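Local coordinates for protein LURP-one-related 15 (Arabidopsis thaliana, PDB 1ZXU) that is of unknown function but might be related to phospholipid scramblases and to the tubby-like membrane-tethered transcription factors, at residues 78-83 / 87-92; 104-109 / 114-119. All blocks are in the same frame, centred on the assembly; numbering follows the deposited sequence.

How the contacts relate
Contact 1 and contact 2 are two successive hairpins of one antiparallel barrel wrapped round helix 197-211, and they show how one device, the classic bulge, can recur along a meandering sheet. Their centres lie about 9 Å apart. Strands 87-92 and 101-106 are neighbours in the barrel, which sews the hairpins together: Thr-90 O is 2.8 Å from Phe-105 N, and Thr-90 OG1 is also 2.8 Å from Gly-107 O, both probable hydrogen bonds. Val-89 CB packs 3.3 Å from Phe-105 O. Along the chain the second hairpin opens after the first has closed. Each turns side chains to the central helix: Leu-80 and Leu-91 from contact 1, and Tyr-117, its hydroxyl bonded to Ser-202, from contact 2.

Contact 1: residues 78-83 / 87-92; sequences RVLLDG and PVVTLR
The pyrrolidine ring of Pro-87 carries one methyl of Leu-81 over a face, CD2 standing 3.7 Å from Pro-87 CA, while Val-79 CG2 comes in obliquely past the rim to 3.8 Å from Pro-87 CB. That methyl of Val-79 also lies 3.3 Å from Val-89 O. It is put there by a first torsion of 65°, which sets CG2 anti to the backbone N and leaves CG1 wedged between N and the carbonyl carbon. On the other side of the sheet, Leu-80 CD1 meets Leu-91 CD1 at 3.6 Å, with the two side chains slanted across each other, and Leu-80 CB rests against Val-89 CG2; Ala-201, Val-205 and Ile-206 of helix 197-211 cover this layer. The strands form an antiparallel hairpin with a classic bulge, Val-88 and Val-89 both facing Leu-80. Val-88 N gives Leu-80 O a nearly straight bond of 2.7 Å, and Leu-80 N is bonded to Val-89 O at 3.0 Å; beyond the bulge, Arg-78 and Leu-91 exchange two backbone bonds. Val-88, its CG2 anti to its own carbonyl carbon, lays that methyl beside the start of the turn, 3.8 Å from Asp-82 CB. Asp-82 OD1 itself binds Ser-84 OG and Thr-86 N within the turn, whereas the guanidinium of Arg-78 leads off to the carbonyl oxygen of Gly-52.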
ATOM      1  N   ARG A  78      -9.237   5.020  -5.237  1.00 15.99           N
ATOM      2  CA  ARG A  78      -9.583   3.984  -4.318  1.00 15.00           C
ATOM      3  C   ARG A  78      -9.343   4.576  -2.940  1.00 15.68           C
ATOM      4  O   ARG A  78      -8.456   5.386  -2.781  1.00 17.42           O
ATOM      5  CB  ARG A  78      -8.618   2.802  -4.481  1.00 15.22           C
ATOM      6  CG  ARG A  78      -9.153   1.539  -3.887  1.00 23.56           C
ATOM      7  CD  ARG A  78     -10.034   0.829  -4.957  1.00 30.31           C
ATOM      8  NE  ARG A  78      -9.263   0.799  -6.194  1.00 28.75           N
ATOM      9  CZ  ARG A  78      -8.495  -0.217  -6.563  1.00 26.17           C
ATOM     10  NH1 ARG A  78      -8.470  -1.363  -5.866  1.00 27.30           N
ATOM     11  NH2 ARG A  78      -7.808  -0.117  -7.703  1.00 39.31           N
ATOM     12  N   VAL A  79     -10.111   4.143  -1.960  1.00 12.02           N
ATOM     13  CA  VAL A  79      -9.833   4.504  -0.573  1.00 12.63           C
ATOM     14  C   VAL A  79      -9.580   3.251   0.283  1.00 12.74           C
ATOM     15  O   VAL A  79     -10.157   2.195   0.036  1.00 14.13           O
ATOM     16  CB  VAL A  79     -11.025   5.358   0.031  1.00 16.30           C
ATOM     17  CG1 VAL A  79     -12.283   4.540   0.106  1.00 21.61           C
ATOM     18  CG2 VAL A  79     -10.673   5.902   1.432  1.00 19.82           C
ATOM     19  N   LEU A  80      -8.670   3.366   1.239  1.00 11.45           N
ATOM     20  CA  LEU A  80      -8.428   2.339   2.282  1.00 11.78           C
ATOM     21  C   LEU A  80      -9.107   2.832   3.527  1.00 14.54           C
ATOM     22  O   LEU A  80      -8.778   3.936   4.002  1.00 16.99           O
ATOM     23  CB  LEU A  80      -6.915   2.192   2.552  1.00 13.67           C
ATOM     24  CG  LEU A  80      -6.318   1.142   1.651  1.00 21.78           C
ATOM     25  CD1 LEU A  80      -6.293   1.741   0.225  1.00 19.51           C
ATOM     26  CD2 LEU A  80      -4.933   0.872   2.163  1.00 25.91           C
ATOM     27  N   LEU A  81     -10.074   2.064   4.027  1.00 12.76           N
ATOM     28  CA  LEU A  81     -10.818   2.417   5.254  1.00 12.90           C
ATOM     29  C   LEU A  81     -10.348   1.542   6.363  1.00 14.60           C
ATOM     30  O   LEU A  81     -10.042   0.377   6.145  1.00 16.10           O
ATOM     31  CB  LEU A  81     -12.326   2.171   5.085  1.00 17.57           C
ATOM     32  CG  LEU A  81     -12.920   2.782   3.809  1.00 17.32           C
ATOM     33  CD1 LEU A  81     -14.408   2.354   3.675  1.00 29.48           C
ATOM     34  CD2 LEU A  81     -12.891   4.236   3.893  1.00 20.59           C
ATOM     35  N   ASP A  82     -10.294   2.072   7.571  1.00 15.17           N
ATOM     36  CA  ASP A  82     -10.050   1.144   8.704  1.00 16.84           C
ATOM     37  C   ASP A  82     -11.340   0.365   9.140  1.00 19.41           C
ATOM     38  O   ASP A  82     -12.373   0.440   8.481  1.00 21.20           O
ATOM     39  CB  ASP A  82      -9.352   1.856   9.855  1.00 18.54           C
ATOM     40  CG  ASP A  82     -10.258   2.835  10.591  1.00 25.25           C
ATOM     41  OD1 ASP A  82     -11.501   2.752  10.480  1.00 23.07           O
ATOM     42  OD2 ASP A  82      -9.691   3.744  11.243  1.00 29.02           O
ATOM     43  N   GLY A  83     -11.239  -0.454  10.190  1.00 23.31           N
ATOM     44  CA  GLY A  83     -12.393  -1.247  10.672  1.00 26.89           C
ATOM     45  C   GLY A  83     -13.607  -0.449  11.150  1.00 30.14           C
ATOM     46  O   GLY A  83     -14.734  -0.968  11.166  1.00 30.87           O
ATOM     47  N   PRO A  87     -11.677   6.697   6.524  1.00 16.45           N
ATOM     48  CA  PRO A  87     -10.614   6.700   5.499  1.00 15.72           C
ATOM     49  C   PRO A  87      -9.246   6.870   6.090  1.00 14.69           C
ATOM     50  O   PRO A  87      -9.027   7.784   6.909  1.00 16.29           O
ATOM     51  CB  PRO A  87     -10.955   7.911   4.626  1.00 15.93           C
ATOM     52  CG  PRO A  87     -12.517   8.034   4.786  1.00 20.42           C
ATOM     53  CD  PRO A  87     -12.710   7.727   6.243  1.00 18.27           C
ATOM     54  N   VAL A  88      -8.295   6.029   5.642  1.00 11.80           N
ATOM     55  CA  VAL A  88      -6.943   6.115   6.105  1.00 11.44           C
ATOM     56  C   VAL A  88      -6.098   6.864   5.040  1.00 11.84           C
ATOM     57  O   VAL A  88      -5.336   7.803   5.356  1.00 13.88           O
ATOM     58  CB  VAL A  88      -6.381   4.701   6.322  1.00 12.81           C
ATOM     59  CG1 VAL A  88      -4.864   4.733   6.655  1.00 13.44           C
ATOM     60  CG2 VAL A  88      -7.259   3.972   7.432  1.00 13.97           C
ATOM     61  N   VAL A  89      -6.180   6.336   3.814  1.00 11.07           N
ATOM     62  CA  VAL A  89      -5.603   7.065   2.669  1.00 10.99           C
ATOM     63  C   VAL A  89      -6.525   6.961   1.448  1.00 11.24           C
ATOM     64  O   VAL A  89      -7.353   6.047   1.344  1.00 11.79           O
ATOM     65  CB  VAL A  89      -4.186   6.569   2.228  1.00 11.36           C
ATOM     66  CG1 VAL A  89      -3.118   6.835   3.356  1.00 11.99           C
ATOM     67  CG2 VAL A  89      -4.225   5.112   1.827  1.00 13.33           C
ATOM     68  N   THR A  90      -6.335   7.910   0.535  1.00 11.51           N
ATOM     69  CA  THR A  90      -7.021   7.889  -0.798  1.00 11.53           C
ATOM     70  C   THR A  90      -5.938   7.810  -1.866  1.00 11.78           C
ATOM     71  O   THR A  90      -4.954   8.542  -1.779  1.00 13.06           O
ATOM     72  CB  THR A  90      -7.864   9.173  -0.985  1.00 15.38           C
ATOM     73  OG1 THR A  90      -8.915   9.159  -0.003  1.00 16.04           O
ATOM     74  CG2 THR A  90      -8.521   9.142  -2.365  1.00 15.62           C
ATOM     75  N   LEU A  91      -6.107   6.874  -2.791  1.00 12.19           N
ATOM     76  CA  LEU A  91      -5.148   6.756  -3.955  1.00 11.83           C
ATOM     77  C   LEU A  91      -5.869   7.310  -5.166  1.00 15.02           C
ATOM     78  O   LEU A  91      -7.051   6.957  -5.401  1.00 16.07           O
ATOM     79  CB  LEU A  91      -4.900   5.272  -4.198  1.00 14.20           C
ATOM     80  CG  LEU A  91      -4.051   4.612  -3.139  1.00 16.44           C
ATOM     81  CD1 LEU A  91      -4.832   4.233  -1.913  1.00 20.05           C
ATOM     82  CD2 LEU A  91      -3.484   3.343  -3.754  1.00 25.84           C
ATOM     83  N   ARG A  92      -5.181   8.132  -5.942  1.00 14.11           N
ATOM     84  CA  ARG A  92      -5.781   8.676  -7.169  1.00 17.94           C
ATOM     85  C   ARG A  92      -4.821   8.405  -8.304  1.00 19.60           C
ATOM     86  O   ARG A  92      -3.633   8.689  -8.203  1.00 18.06           O
ATOM     87  CB  ARG A  92      -6.079  10.182  -7.053  1.00 20.52           C
ATOM     88  CG  ARG A  92      -6.968  10.702  -8.183  1.00 27.08           C
ATOM     89  CD  ARG A  92      -7.240  12.210  -8.055  1.00 28.19           C
ATOM     90  NE  ARG A  92      -5.995  12.981  -8.099  1.00 41.30           N
ATOM     91  CZ  ARG A  92      -5.909  14.288  -7.856  1.00 44.43           C
ATOM     92  NH1 ARG A  92      -6.995  14.991  -7.544  1.00 46.68           N
ATOM     93  NH2 ARG A  92      -4.731  14.896  -7.921  1.00 43.41           N
TER

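Contact 2: residues 104-109 / 114-119; sequences VFRGGS and DLLYTV
A beta hairpin of strands 101-106 and 115-120, interrupted by a classic bulge, forms this part of the barrel wall. Leu-116 and Tyr-117 both face Val-104, whose O accepts from two amides, Leu-116 N at 2.8 Å and Tyr-117 N at 3.3 Å. Val-104 CB sits over one face of the Tyr-117 ring, 22° off its normal, a CH-pi contact, with CG2 3.4 Å from Tyr-117 CE1. The phenol ends on Ser-202 of the central helix. Beyond the bulge, Arg-106 stretches from CG to NE across Leu-116, so that Leu-116 CD2 lies under the centre of the guanidinium, 3.6 Å from Arg-106 CZ; a water in the guanidinium plane links Arg-106 NE to Leu-115 O. At the loop, Ser-109 OG, turned anti to its own N (chi1 -176°), donates to the anti lone pair of Asp-114 OD2 at 2.6 Å. An alanine in place of Asp-114 takes away the carboxylate, so the Ser-109 hydroxyl would probably be left without this acceptor and the two ends of the loop less firmly joined. Gly-107, with positive phi, takes the second position of a type II' turn from Arg-106 to Ser-109, the start of the loop in this bulged antiparallel hairpin of a tubby-like barrel.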
ATOM      1  N   VAL A 104      -1.077   9.541  -3.374  1.00 13.08           N
ATOM      2  CA  VAL A 104      -1.748   8.937  -2.237  1.00 11.38           C
ATOM      3  C   VAL A 104      -1.787  10.076  -1.227  1.00 11.74           C
ATOM      4  O   VAL A 104      -0.746  10.716  -0.937  1.00 12.38           O
ATOM      5  CB  VAL A 104      -0.921   7.780  -1.656  1.00 12.33           C
ATOM      6  CG1 VAL A 104      -1.654   7.166  -0.458  1.00 12.21           C
ATOM      7  CG2 VAL A 104      -0.761   6.653  -2.668  1.00 14.56           C
ATOM      8  N   PHE A 105      -3.002  10.273  -0.705  1.00 11.94           N
ATOM      9  CA  PHE A 105      -3.333  11.420   0.168  1.00 12.11           C
ATOM     10  C   PHE A 105      -3.781  10.925   1.511  1.00 12.07           C
ATOM     11  O   PHE A 105      -4.333   9.834   1.625  1.00 11.88           O
ATOM     12  CB  PHE A 105      -4.523  12.174  -0.430  1.00 12.13           C
ATOM     13  CG  PHE A 105      -4.233  12.713  -1.816  1.00 13.00           C
ATOM     14  CD1 PHE A 105      -3.679  13.981  -1.938  1.00 15.36           C
ATOM     15  CD2 PHE A 105      -4.433  11.937  -2.947  1.00 15.10           C
ATOM     16  CE1 PHE A 105      -3.336  14.529  -3.176  1.00 17.25           C
ATOM     17  CE2 PHE A 105      -4.083  12.488  -4.243  1.00 16.85           C
ATOM     18  CZ  PHE A 105      -3.542  13.803  -4.326  1.00 17.40           C
ATOM     19  N   ARG A 106      -3.558  11.739   2.516  1.00 12.77           N
ATOM     20  CA  ARG A 106      -4.114  11.494   3.868  1.00 14.75           C
ATOM     21  C   ARG A 106      -5.631  11.433   3.875  1.00 14.18           C
ATOM     22  O   ARG A 106      -6.304  12.308   3.330  1.00 15.16           O
ATOM     23  CB  ARG A 106      -3.784  12.675   4.784  1.00 15.71           C
ATOM     24  CG  ARG A 106      -2.368  13.069   4.857  1.00 22.38           C
ATOM     25  CD  ARG A 106      -2.170  14.362   5.765  1.00 22.72           C
ATOM     26  NE  ARG A 106      -0.738  14.655   5.820  1.00 24.82           N
ATOM     27  CZ  ARG A 106       0.106  14.093   6.685  1.00 28.62           C
ATOM     28  NH1 ARG A 106      -0.370  13.255   7.609  1.00 31.58           N
ATOM     29  NH2 ARG A 106       1.421  14.378   6.624  1.00 29.74           N
ATOM     30  N   GLY A 107      -6.164  10.408   4.535  1.00 12.30           N
ATOM     31  CA  GLY A 107      -7.609  10.328   4.806  1.00 15.17           C
ATOM     32  C   GLY A 107      -8.450  10.262   3.569  1.00 16.63           C
ATOM     33  O   GLY A 107      -8.085   9.522   2.609  1.00 16.61           O
ATOM     34  N   GLY A 108      -9.578  10.977   3.571  1.00 15.98           N
ATOM     35  CA  GLY A 108     -10.462  10.987   2.441  1.00 17.62           C
ATOM     36  C   GLY A 108     -10.238  12.157   1.507  1.00 18.71           C
ATOM     37  O   GLY A 108     -11.141  12.581   0.818  1.00 27.12           O
ATOM     38  N   SER A 109      -9.029  12.662   1.436  1.00 20.60           N
ATOM     39  CA  SER A 109      -8.749  13.873   0.686  1.00 19.97           C
ATOM     40  C   SER A 109      -8.122  13.579  -0.675  1.00 21.25           C
ATOM     41  O   SER A 109      -7.492  12.534  -0.838  1.00 20.53           O
ATOM     42  CB  SER A 109      -7.768  14.690   1.514  1.00 22.19           C
ATOM     43  OG  SER A 109      -7.486  15.939   0.922  1.00 21.42           O
ATOM     44  N   ASP A 114      -2.650  17.559   1.226  1.00 16.42           N
ATOM     45  CA  ASP A 114      -2.704  16.261   1.964  1.00 13.21           C
ATOM     46  C   ASP A 114      -1.892  15.148   1.293  1.00 15.45           C
ATOM     47  O   ASP A 114      -1.982  13.993   1.657  1.00 12.52           O
ATOM     48  CB  ASP A 114      -4.145  15.818   2.157  1.00 14.54           C
ATOM     49  CG  ASP A 114      -4.888  16.716   3.094  1.00 21.36           C
ATOM     50  OD1 ASP A 114      -4.257  17.103   4.103  1.00 19.19           O
ATOM     51  OD2 ASP A 114      -6.068  17.012   2.808  1.00 22.42           O
ATOM     52  N   LEU A 115      -1.075  15.526   0.326  1.00 15.93           N
ATOM     53  CA  LEU A 115      -0.280  14.533  -0.407  1.00 14.89           C
ATOM     54  C   LEU A 115       0.776  13.845   0.515  1.00 15.67           C
ATOM     55  O   LEU A 115       1.657  14.555   1.183  1.00 18.34           O
ATOM     56  CB  LEU A 115       0.381  15.277  -1.588  1.00 15.01           C
ATOM     57  CG  LEU A 115       1.239  14.368  -2.450  1.00 19.82           C
ATOM     58  CD1 LEU A 115       0.491  13.309  -3.167  1.00 17.35           C
ATOM     59  CD2 LEU A 115       2.235  15.230  -3.375  1.00 16.44           C
ATOM     60  N   LEU A 116       0.738  12.537   0.537  1.00 13.56           N
ATOM     61  CA  LEU A 116       1.687  11.764   1.325  1.00 12.77           C
ATOM     62  C   LEU A 116       2.848  11.264   0.448  1.00 13.97           C
ATOM     63  O   LEU A 116       4.018  11.309   0.873  1.00 15.58           O
ATOM     64  CB  LEU A 116       1.028  10.585   2.008  1.00 13.71           C
ATOM     65  CG  LEU A 116       0.114  10.961   3.167  1.00 14.63           C
ATOM     66  CD1 LEU A 116      -0.737   9.761   3.574  1.00 13.05           C
ATOM     67  CD2 LEU A 116       0.902  11.522   4.319  1.00 19.85           C
ATOM     68  N   TYR A 117       2.513  10.743  -0.724  1.00 14.10           N
ATOM     69  CA  TYR A 117       3.605  10.271  -1.655  1.00 14.20           C
ATOM     70  C   TYR A 117       3.023  10.035  -3.025  1.00 13.08           C
ATOM     71  O   TYR A 117       1.792   9.956  -3.212  1.00 13.28           O
ATOM     72  CB  TYR A 117       4.256   8.973  -1.180  1.00 16.05           C
ATOM     73  CG  TYR A 117       3.313   7.945  -0.628  1.00 15.61           C
ATOM     74  CD1 TYR A 117       2.883   6.870  -1.384  1.00 15.94           C
ATOM     75  CD2 TYR A 117       2.929   8.033   0.732  1.00 14.36           C
ATOM     76  CE1 TYR A 117       1.971   5.883  -0.787  1.00 15.18           C
ATOM     77  CE2 TYR A 117       2.060   7.092   1.297  1.00 15.29           C
ATOM     78  CZ  TYR A 117       1.586   6.033   0.516  1.00 18.24           C
ATOM     79  OH  TYR A 117       0.733   5.083   1.117  1.00 17.09           O
ATOM     80  N   THR A 118       3.940   9.978  -4.003  1.00 12.68           N
ATOM     81  CA  THR A 118       3.583   9.683  -5.402  1.00 14.20           C
ATOM     82  C   THR A 118       4.301   8.404  -5.769  1.00 12.65           C
ATOM     83  O   THR A 118       5.424   8.149  -5.319  1.00 15.40           O
ATOM     84  CB  THR A 118       4.104  10.819  -6.293  1.00 16.19           C
ATOM     85  OG1 THR A 118       3.492  12.082  -5.881  1.00 18.37           O
ATOM     86  CG2 THR A 118       3.815  10.519  -7.757  1.00 17.44           C
ATOM     87  N   VAL A 119       3.640   7.579  -6.574  1.00 12.80           N
ATOM     88  CA  VAL A 119       4.193   6.278  -6.965  1.00 13.42           C
ATOM     89  C   VAL A 119       4.232   6.297  -8.484  1.00 15.10           C
ATOM     90  O   VAL A 119       3.243   6.654  -9.119  1.00 15.46           O
ATOM     91  CB  VAL A 119       3.302   5.138  -6.484  1.00 15.27           C
ATOM     92  CG1 VAL A 119       3.906   3.818  -6.918  1.00 17.70           C
ATOM     93  CG2 VAL A 119       3.179   5.188  -4.936  1.00 16.91           C
TER
HETATM   94  O   HOH W   1       0.499  16.093   3.564  1.00 28.28           O